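Local coordinates for putative secreted cellulose binding protein (Streptomyces coelicolor, PDB 4OY7) that cleaves cellulose oxidatively as a copper-dependent lytic polysaccharide monooxygenase, this chain being its AA10 (E-set) domain, at residues G61-D65 against G66-S70; T11-C14 against Q15-A18; S127-W131 against D132-L136. One frame throughout, in Å; residues are numbered along the deposited sequence.

Interaction 1: residues G61-D65 against G66-S70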
ATOM      1  N   GLY A  61      16.741   6.104   6.472  1.00 10.75           N
ATOM      2  CA  GLY A  61      17.398   7.106   7.275  1.00 10.94           C
ATOM      3  C   GLY A  61      16.432   8.169   7.769  1.00 10.44           C
ATOM      4  O   GLY A  61      16.773   8.927   8.688  1.00 11.53           O
ATOM      5  N   TYR A  62      15.244   8.236   7.145  1.00  9.55           N
ATOM      6  CA  TYR A  62      14.178   9.175   7.521  1.00  9.08           C
ATOM      7  C   TYR A  62      12.864   8.470   7.970  1.00  8.56           C
ATOM      8  O   TYR A  62      12.312   8.832   9.002  1.00  9.04           O
ATOM      9  CB  TYR A  62      13.903  10.150   6.363  1.00  8.73           C
ATOM     10  CG  TYR A  62      12.700  10.992   6.635  1.00  8.48           C
ATOM     11  CD1 TYR A  62      12.724  11.953   7.639  1.00  8.91           C
ATOM     12  CD2 TYR A  62      11.511  10.785   5.945  1.00  8.07           C
ATOM     13  CE1 TYR A  62      11.610  12.708   7.936  1.00  9.00           C
ATOM     14  CE2 TYR A  62      10.397  11.532   6.225  1.00  8.09           C
ATOM     15  CZ  TYR A  62      10.448  12.486   7.231  1.00  8.57           C
ATOM     16  OH  TYR A  62       9.348  13.251   7.517  1.00  9.07           O
ATOM     17  N   VAL A  63      12.357   7.533   7.166  1.00  7.96           N
ATOM     18  CA  VAL A  63      11.179   6.684   7.525  1.00  7.54           C
ATOM     19  C   VAL A  63      11.732   5.487   8.282  1.00  7.75           C
ATOM     20  O   VAL A  63      12.493   4.702   7.723  1.00  7.63           O
ATOM     21  CB  VAL A  63      10.346   6.281   6.266  1.00  7.09           C
ATOM     22  CG1 VAL A  63       9.079   5.494   6.588  1.00  6.93           C
ATOM     23  CG2 VAL A  63       9.983   7.514   5.465  1.00  7.07           C
ATOM     24  N   PRO A  64      11.405   5.361   9.578  1.00  7.93           N
ATOM     25  CA  PRO A  64      12.048   4.288  10.341  1.00  8.20           C
ATOM     26  C   PRO A  64      11.657   2.895   9.871  1.00  7.95           C
ATOM     27  O   PRO A  64      10.534   2.714   9.413  1.00  7.34           O
ATOM     28  CB  PRO A  64      11.578   4.544  11.782  1.00  8.80           C
ATOM     29  CG  PRO A  64      11.316   6.008  11.807  1.00  8.84           C
ATOM     30  CD  PRO A  64      10.712   6.312  10.466  1.00  8.26           C
ATOM     31  N   ASP A  65      12.590   1.937   9.955  1.00  8.22           N
ATOM     32  CA  ASP A  65      12.247   0.537   9.669  1.00  8.23           C
ATOM     33  C   ASP A  65      11.035   0.156  10.503  1.00  7.97           C
ATOM     34  O   ASP A  65      10.882   0.609  11.632  1.00  8.16           O
ATOM     35  CB  ASP A  65      13.390  -0.441   9.955  1.00  9.09           C
ATOM     36  CG  ASP A  65      14.567  -0.320   8.999  1.00  9.48           C
ATOM     37  OD1 ASP A  65      14.384   0.107   7.857  1.00  9.73           O
ATOM     38  OD2 ASP A  65      15.695  -0.694   9.405  1.00 11.05           O
ATOM     39  N   GLY A  66      10.141  -0.628   9.908  1.00  7.61           N
ATOM     40  CA  GLY A  66       8.964  -1.092  10.617  1.00  7.58           C
ATOM     41  C   GLY A  66       7.813  -0.117  10.669  1.00  7.39           C
ATOM     42  O   GLY A  66       6.825  -0.415  11.317  1.00  7.72           O
ATOM     43  N   THR A  67       7.923   1.032   9.988  1.00  7.02           N
ATOM     44  CA  THR A  67       6.846   2.043   9.982  1.00  6.79           C
ATOM     45  C   THR A  67       6.449   2.496   8.581  1.00  6.31           C
ATOM     46  O   THR A  67       5.647   3.434   8.449  1.00  5.91           O
ATOM     47  CB  THR A  67       7.208   3.290  10.786  1.00  7.27           C
ATOM     48  OG1 THR A  67       8.178   4.072  10.077  1.00  7.21           O
ATOM     49  CG2 THR A  67       7.702   2.900  12.135  1.00  7.87           C
ATOM     50  N   LEU A  68       6.965   1.816   7.560  1.00  6.15           N
ATOM     51  CA  LEU A  68       6.707   2.253   6.188  1.00  6.06           C
ATOM     52  C   LEU A  68       5.208   2.305   5.890  1.00  6.25           C
ATOM     53  O   LEU A  68       4.729   3.213   5.199  1.00  6.07           O
ATOM     54  CB  LEU A  68       7.410   1.375   5.129  1.00  5.90           C
ATOM     55  CG  LEU A  68       8.864   1.757   4.813  1.00  6.11           C
ATOM     56  CD1 LEU A  68       9.708   1.582   6.069  1.00  6.51           C
ATOM     57  CD2 LEU A  68       9.461   0.919   3.696  1.00  6.02           C
ATOM     58  N   CYS A  69       4.464   1.329   6.400  1.00  6.76           N
ATOM     59  CA  CYS A  69       3.049   1.187   6.029  1.00  6.94           C
ATOM     60  C   CYS A  69       2.123   2.221   6.657  1.00  6.86           C
ATOM     61  O   CYS A  69       0.952   2.308   6.285  1.00  6.54           O
ATOM     62  CB  CYS A  69       2.527  -0.229   6.312  1.00  7.64           C
ATOM     63  SG  CYS A  69       3.575  -1.532   5.608  1.00  8.83           S
ATOM     64  N   SER A  70       2.672   3.002   7.581  1.00  6.64           N
ATOM     65  CA  SER A  70       1.946   4.112   8.195  1.00  6.84           C
ATOM     66  C   SER A  70       2.639   5.440   7.919  1.00  6.64           C
ATOM     67  O   SER A  70       2.418   6.416   8.663  1.00  7.01           O
ATOM     68  CB  SER A  70       1.825   3.914   9.708  1.00  7.19           C
ATOM     69  OG  SER A  70       3.102   3.933  10.347  1.00  7.16           O
TER
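Thr-67 folds back on Pro-64 in a type II beta turn running from Pro-64 to Thr-67, within the long loop that joins strands 51-52 and 92-94. Two donors of the same threonine converge on one acceptor. Thr-67 N lies 3.2 Å from Pro-64 O and closes the turn in the usual way, while Thr-67 OG1 donates to Pro-64 O over a shorter 2.8 Å. Both arrive from one face of the carbonyl plane, the hydroxyl tilted 24° from it. The torsion accounts for the second bond: with chi1 at 73°, OG1 stands between its own backbone N and carbonyl carbon and is turned back over the turn. There it also meets the proline ring, Thr-67 OG1 lying 3.4 Å from Pro-64 CD, and the two side chains pass each other at a slant. Gly-66 holds the third place of the turn at a positive phi of 82°, where a CB would clash with Asp-65 O.

The buried pair, Val-63 and Leu-68, meets through apolar branches at roughly a right angle, and Leu-68 CD1 also packs against the carbonyl oxygen Pro-64 O at 3.6 Å. Beyond residues 61-70, Trp-131 N donates to Asp-65 OD1, and the Cys-69 to Cys-188 disulfide ties the following 3-10 segment to strand 184-193. Val-63 CG1 is the branch that faces the leucine, 4.0 Å from Leu-68 CD1.

Interaction 2: residues T11-C14 against Q15-A18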
ATOM      1  N   THR A  11      -4.767  -0.858   4.046  1.00  6.45           N
ATOM      2  CA  THR A  11      -5.933  -0.048   4.388  1.00  6.82           C
ATOM      3  C   THR A  11      -7.068  -0.193   3.361  1.00  7.17           C
ATOM      4  O   THR A  11      -8.240  -0.179   3.713  1.00  7.60           O
ATOM      5  CB  THR A  11      -5.615   1.432   4.593  1.00  6.82           C
ATOM      6  OG1 THR A  11      -5.002   1.976   3.416  1.00  6.46           O
ATOM      7  CG2 THR A  11      -4.737   1.637   5.837  1.00  6.70           C
ATOM      8  N   TYR A  12      -6.720  -0.327   2.088  1.00  7.06           N
ATOM      9  CA  TYR A  12      -7.733  -0.450   1.058  1.00  7.54           C
ATOM     10  C   TYR A  12      -8.445  -1.792   1.144  1.00  7.83           C
ATOM     11  O   TYR A  12      -9.643  -1.856   1.155  1.00  8.23           O
ATOM     12  CB  TYR A  12      -7.126  -0.227  -0.336  1.00  7.54           C
ATOM     13  CG  TYR A  12      -8.140  -0.331  -1.438  1.00  8.26           C
ATOM     14  CD1 TYR A  12      -9.185   0.586  -1.542  1.00  8.85           C
ATOM     15  CD2 TYR A  12      -8.090  -1.379  -2.356  1.00  8.51           C
ATOM     16  CE1 TYR A  12     -10.129   0.495  -2.565  1.00  9.62           C
ATOM     17  CE2 TYR A  12      -9.025  -1.467  -3.370  1.00  9.31           C
ATOM     18  CZ  TYR A  12     -10.047  -0.549  -3.466  1.00  9.83           C
ATOM     19  OH  TYR A  12     -10.992  -0.681  -4.500  1.00 11.08           O
ATOM     20  N   LEU A  13      -7.683  -2.869   1.234  1.00  7.54           N
ATOM     21  CA  LEU A  13      -8.313  -4.189   1.346  1.00  8.12           C
ATOM     22  C   LEU A  13      -9.093  -4.317   2.638  1.00  8.69           C
ATOM     23  O   LEU A  13     -10.108  -4.981   2.669  1.00  9.09           O
ATOM     24  CB  LEU A  13      -7.304  -5.312   1.223  1.00  7.80           C
ATOM     25  CG  LEU A  13      -6.622  -5.468  -0.141  1.00  7.54           C
ATOM     26  CD1 LEU A  13      -5.719  -6.684  -0.180  1.00  7.47           C
ATOM     27  CD2 LEU A  13      -7.627  -5.524  -1.288  1.00  8.03           C
ATOM     28  N   CYS A  14      -8.603  -3.709   3.708  1.00  9.03           N
ATOM     29  CA  CYS A  14      -9.321  -3.819   4.952  1.00 10.01           C
ATOM     30  C   CYS A  14     -10.636  -3.043   4.900  1.00 10.57           C
ATOM     31  O   CYS A  14     -11.671  -3.507   5.410  1.00 10.62           O
ATOM     32  CB  CYS A  14      -8.461  -3.416   6.136  1.00 10.36           C
ATOM     33  SG  CYS A  14      -7.299  -4.720   6.662  1.00 11.37           S
ATOM     34  N   GLN A  15     -10.627  -1.893   4.252  1.00 10.77           N
ATOM     35  CA  GLN A  15     -11.853  -1.129   4.143  1.00 12.11           C
ATOM     36  C   GLN A  15     -12.869  -1.849   3.242  1.00 12.50           C
ATOM     37  O   GLN A  15     -14.063  -1.799   3.523  1.00 13.27           O
ATOM     38  CB  GLN A  15     -11.572   0.314   3.738  1.00 12.61           C
ATOM     39  CG  GLN A  15     -11.266   0.566   2.278  1.00 13.34           C
ATOM     40  CD  GLN A  15     -12.505   0.831   1.436  1.00 15.01           C
ATOM     41  OE1 GLN A  15     -13.499   1.332   1.918  1.00 16.60           O
ATOM     42  NE2 GLN A  15     -12.410   0.535   0.151  1.00 15.89           N
ATOM     43  N   LEU A  16     -12.411  -2.536   2.191  1.00 12.26           N
ATOM     44  CA  LEU A  16     -13.324  -3.366   1.378  1.00 13.05           C
ATOM     45  C   LEU A  16     -13.892  -4.500   2.183  1.00 13.56           C
ATOM     46  O   LEU A  16     -15.059  -4.798   2.054  1.00 14.20           O
ATOM     47  CB  LEU A  16     -12.646  -3.971   0.151  1.00 13.03           C
ATOM     48  CG  LEU A  16     -12.259  -3.000  -0.953  1.00 13.13           C
ATOM     49  CD1 LEU A  16     -11.522  -3.809  -2.017  1.00 13.11           C
ATOM     50  CD2 LEU A  16     -13.446  -2.232  -1.537  1.00 14.07           C
ATOM     51  N   ASP A  17     -13.057  -5.134   2.997  1.00 13.23           N
ATOM     52  CA  ASP A  17     -13.506  -6.207   3.890  1.00 13.81           C
ATOM     53  C   ASP A  17     -14.507  -5.735   4.947  1.00 14.04           C
ATOM     54  O   ASP A  17     -15.348  -6.515   5.385  1.00 14.49           O
ATOM     55  CB  ASP A  17     -12.285  -6.839   4.584  1.00 13.95           C
ATOM     56  CG  ASP A  17     -12.634  -8.050   5.393  1.00 15.12           C
ATOM     57  OD1 ASP A  17     -12.364  -8.046   6.618  1.00 15.48           O
ATOM     58  OD2 ASP A  17     -13.162  -9.011   4.797  1.00 17.08           O
ATOM     59  N   ALA A  18     -14.419  -4.473   5.364  1.00 13.64           N
ATOM     60  CA  ALA A  18     -15.249  -3.972   6.451  1.00 14.26           C
ATOM     61  C   ALA A  18     -16.519  -3.284   5.974  1.00 15.33           C
ATOM     62  O   ALA A  18     -17.440  -3.064   6.760  1.00 15.40           O
ATOM     63  CB  ALA A  18     -14.459  -3.030   7.340  1.00 13.69           C
TER
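Asp-17 N donates to Leu-13 O at 3.0 Å, with an N-H...O angle of 159°, one rung of the i to i+4 ladder that defines helix 10-18 as an alpha helix. Gln-15 N to Thr-11 O and Leu-16 N to Tyr-12 O match it in length, whereas the last rung, Ala-18 N to Cys-14 O, is weak because its angle is poor, the helix ending at Ala-18.

Within the helix, Leu-16 and Gln-15 both meet the Tyr-12 ring; beyond it the ring also meets Trp-47. Tyr-12 has CG anti to the backbone N, which leans the outward-pointing ring toward the next turn, where Leu-16 and Gln-15 stand. Leu-16 comes over one face, its CG 4.1 Å from the plane of the Tyr-12 ring, nearer its margin than its middle; Leu-16 CD1 reaches Tyr-12 CE2 at 3.7 Å. Gln-15 approaches obliquely, with its amide plane 33° from the ring and NE2 3.5 Å from Tyr-12 CE1. Its chain kinks at the second torsion, and a chi1 of 78° folds it over the preceding turn, so tightly that Gln-15 CG stands 3.1 Å from Tyr-12 O.

Elsewhere the helix is tied down by the Cys-14 to Cys-32 disulfide with helix 30-39 and by Asp-17 OD1, which accepts from both Thr-28 N and Asn-29 N. The side chain of Ala-18 lies about 6 Å from that of Asp-26, a residue that can bind calcium, though no calcium is bound here. A looser apolar touch completes the local contact: Leu-13 CD2 stands 4.3 Å from Leu-16 CD1.

Interaction 3: residues S127-W131 against D132-L136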
ATOM      1  N   SER A 127       8.110 -11.071   9.867  1.00 10.55           N
ATOM      2  CA  SER A 127       9.264 -10.232  10.150  1.00 10.59           C
ATOM      3  C   SER A 127       8.990  -8.758   9.917  1.00  9.96           C
ATOM      4  O   SER A 127       8.158  -8.385   9.092  1.00  9.43           O
ATOM      5  CB  SER A 127      10.416 -10.626   9.244  1.00 10.90           C
ATOM      6  OG  SER A 127      10.752 -11.973   9.464  1.00 11.94           O
ATOM      7  N   GLU A 128       9.748  -7.925  10.618  1.00 10.12           N
ATOM      8  CA  GLU A 128       9.710  -6.482  10.391  1.00  9.72           C
ATOM      9  C   GLU A 128      10.005  -6.172   8.914  1.00  9.12           C
ATOM     10  O   GLU A 128      10.871  -6.789   8.303  1.00  9.33           O
ATOM     11  CB  GLU A 128      10.755  -5.840  11.284  1.00 10.42           C
ATOM     12  CG  GLU A 128      10.805  -4.340  11.187  1.00 10.35           C
ATOM     13  CD  GLU A 128      11.859  -3.731  12.082  1.00 11.09           C
ATOM     14  OE1 GLU A 128      12.077  -2.520  11.979  1.00 11.67           O
ATOM     15  OE2 GLU A 128      12.461  -4.435  12.903  1.00 11.95           O
ATOM     16  N   LEU A 129       9.277  -5.207   8.369  1.00  8.51           N
ATOM     17  CA  LEU A 129       9.540  -4.652   7.036  1.00  8.04           C
ATOM     18  C   LEU A 129      10.492  -3.467   7.152  1.00  7.99           C
ATOM     19  O   LEU A 129      10.128  -2.389   7.636  1.00  7.70           O
ATOM     20  CB  LEU A 129       8.243  -4.221   6.361  1.00  7.65           C
ATOM     21  CG  LEU A 129       8.420  -3.594   4.988  1.00  7.40           C
ATOM     22  CD1 LEU A 129       8.883  -4.692   4.039  1.00  7.57           C
ATOM     23  CD2 LEU A 129       7.123  -2.967   4.515  1.00  7.06           C
ATOM     24  N   GLY A 130      11.739  -3.675   6.749  1.00  8.15           N
ATOM     25  CA  GLY A 130      12.712  -2.592   6.699  1.00  8.25           C
ATOM     26  C   GLY A 130      13.071  -2.257   5.254  1.00  7.96           C
ATOM     27  O   GLY A 130      12.833  -3.038   4.333  1.00  7.68           O
ATOM     28  N   TRP A 131      13.689  -1.097   5.076  1.00  8.02           N
ATOM     29  CA  TRP A 131      14.248  -0.715   3.779  1.00  7.93           C
ATOM     30  C   TRP A 131      15.209  -1.775   3.212  1.00  8.73           C
ATOM     31  O   TRP A 131      15.214  -2.019   2.016  1.00  8.35           O
ATOM     32  CB  TRP A 131      14.927   0.673   3.865  1.00  7.86           C
ATOM     33  CG  TRP A 131      13.958   1.785   4.113  1.00  7.39           C
ATOM     34  CD1 TRP A 131      13.666   2.368   5.313  1.00  7.51           C
ATOM     35  CD2 TRP A 131      13.073   2.384   3.154  1.00  6.93           C
ATOM     36  NE1 TRP A 131      12.698   3.319   5.150  1.00  7.24           N
ATOM     37  CE2 TRP A 131      12.328   3.369   3.832  1.00  6.88           C
ATOM     38  CE3 TRP A 131      12.895   2.242   1.775  1.00  6.70           C
ATOM     39  CZ2 TRP A 131      11.377   4.157   3.184  1.00  6.73           C
ATOM     40  CZ3 TRP A 131      11.947   3.023   1.137  1.00  6.65           C
ATOM     41  CH2 TRP A 131      11.209   3.966   1.837  1.00  6.57           C
ATOM     42  N   ASP A 132      16.013  -2.425   4.048  1.00  9.92           N
ATOM     43  CA  ASP A 132      16.944  -3.440   3.511  1.00 11.46           C
ATOM     44  C   ASP A 132      16.278  -4.765   3.155  1.00 10.87           C
ATOM     45  O   ASP A 132      16.941  -5.699   2.709  1.00 11.09           O
ATOM     46  CB  ASP A 132      18.155  -3.652   4.427  1.00 13.82           C
ATOM     47  CG  ASP A 132      17.843  -4.416   5.683  1.00 16.21           C
ATOM     48  OD1 ASP A 132      16.661  -4.581   6.039  1.00 19.17           O
ATOM     49  OD2 ASP A 132      18.818  -4.863   6.368  1.00 20.54           O
ATOM     50  N   ASP A 133      14.981  -4.864   3.366  1.00  9.72           N
ATOM     51  CA  ASP A 133      14.227  -6.015   2.889  1.00  9.51           C
ATOM     52  C   ASP A 133      13.525  -5.733   1.560  1.00  8.94           C
ATOM     53  O   ASP A 133      12.867  -6.622   1.038  1.00  8.52           O
ATOM     54  CB  ASP A 133      13.165  -6.370   3.910  1.00  9.51           C
ATOM     55  CG  ASP A 133      13.747  -6.658   5.247  1.00 10.22           C
ATOM     56  OD1 ASP A 133      13.303  -6.018   6.219  1.00 10.17           O
ATOM     57  OD2 ASP A 133      14.667  -7.516   5.325  1.00 10.73           O
ATOM     58  N   LEU A 134      13.667  -4.518   1.040  1.00  8.50           N
ATOM     59  CA  LEU A 134      12.954  -4.076  -0.180  1.00  8.31           C
ATOM     60  C   LEU A 134      13.908  -3.808  -1.307  1.00  8.76           C
ATOM     61  O   LEU A 134      15.007  -3.268  -1.085  1.00  9.22           O
ATOM     62  CB  LEU A 134      12.191  -2.791   0.096  1.00  8.01           C
ATOM     63  CG  LEU A 134      10.899  -2.952   0.890  1.00  7.93           C
ATOM     64  CD1 LEU A 134      10.427  -1.591   1.377  1.00  7.89           C
ATOM     65  CD2 LEU A 134       9.822  -3.694   0.106  1.00  7.83           C
ATOM     66  N   GLU A 135      13.466  -4.157  -2.525  1.00  8.73           N
ATOM     67  CA  GLU A 135      14.187  -3.827  -3.759  1.00  9.43           C
ATOM     68  C   GLU A 135      13.280  -3.010  -4.679  1.00  8.48           C
ATOM     69  O   GLU A 135      12.145  -3.410  -4.968  1.00  7.92           O
ATOM     70  CB  GLU A 135      14.651  -5.104  -4.471  1.00 10.91           C
ATOM     71  CG  GLU A 135      15.700  -5.857  -3.682  1.00 12.84           C
ATOM     72  CD  GLU A 135      16.227  -7.095  -4.387  1.00 15.02           C
ATOM     73  OE1 GLU A 135      15.412  -7.915  -4.898  1.00 16.42           O
ATOM     74  OE2 GLU A 135      17.473  -7.280  -4.360  1.00 16.92           O
ATOM     75  N   LEU A 136      13.790  -1.853  -5.116  1.00  8.14           N
ATOM     76  CA  LEU A 136      13.140  -1.007  -6.106  1.00  7.95           C
ATOM     77  C   LEU A 136      13.113  -1.726  -7.429  1.00  8.30           C
ATOM     78  O   LEU A 136      14.168  -2.047  -7.983  1.00  9.24           O
ATOM     79  CB  LEU A 136      13.887   0.322  -6.285  1.00  7.90           C
ATOM     80  CG  LEU A 136      13.275   1.319  -7.283  1.00  7.75           C
ATOM     81  CD1 LEU A 136      11.920   1.871  -6.815  1.00  7.39           C
ATOM     82  CD2 LEU A 136      14.263   2.449  -7.556  1.00  8.07           C
TER
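Gly-130 and Asp-133 grip each other twice in the 3-10 turn that leads into strand 134-141. Gly-130 N donates to Asp-133 OD1 at 2.9 Å, using the anti lone pair of the carboxylate oxygen, and Asp-133 N returns a bond to Gly-130 O at 3.0 Å. The carboxylate can reach back because its CG lies beside the backbone N (chi1 -58°). With an alanine here Gly-130 N would probably be left without its carboxylate acceptor, and the strand-entry turn would lose one of its two ties to Gly-130. One residue on, Leu-134 N hydrogen-bonds to Trp-131 O at 3.1 Å. On the buried side, Leu-129 CD1 meets Leu-134 CG at 4.1 Å, the two side chains nearly perpendicular.

The solvent side is looser: Glu-128 is exposed and fully extended, its CB still 5.7 Å from Asp-133 OD1, and Asp-132 is exposed with its side chain pointing away, only CB touching Trp-131.

In the beta sandwich that forms the core of AA10 monooxygenases, Leu-134 packs on Tyr-117 and Thr-119 of strand 112-119, and the Trp-131 ring stands about perpendicular to that of Phe-173 on strand 168-178.

How the interactions relate
The three contacts follow one another along the chain, none enclosing or crossing another; interaction 2 lies within a helix, while 1 and 3 each close a turn. Interaction 2 comes first, in helix 10-18, followed by interaction 1 in the loop between strands 51-52 and 92-94, then interaction 3 at the entry to strand 134-141. Interactions 2 and 3 lie on opposite sides of the chain's centre, with nearest atoms about 12 Å apart; interaction 2 does not touch interaction 1 either. Interactions 1 and 3 do meet: Gly-66 N hydrogen-bonds to Leu-129 O at 2.9 Å, and Trp-131 NE1 to Val-63 O. Together these bonds tie the 61-70 loop to the loop leading into strand 134-141.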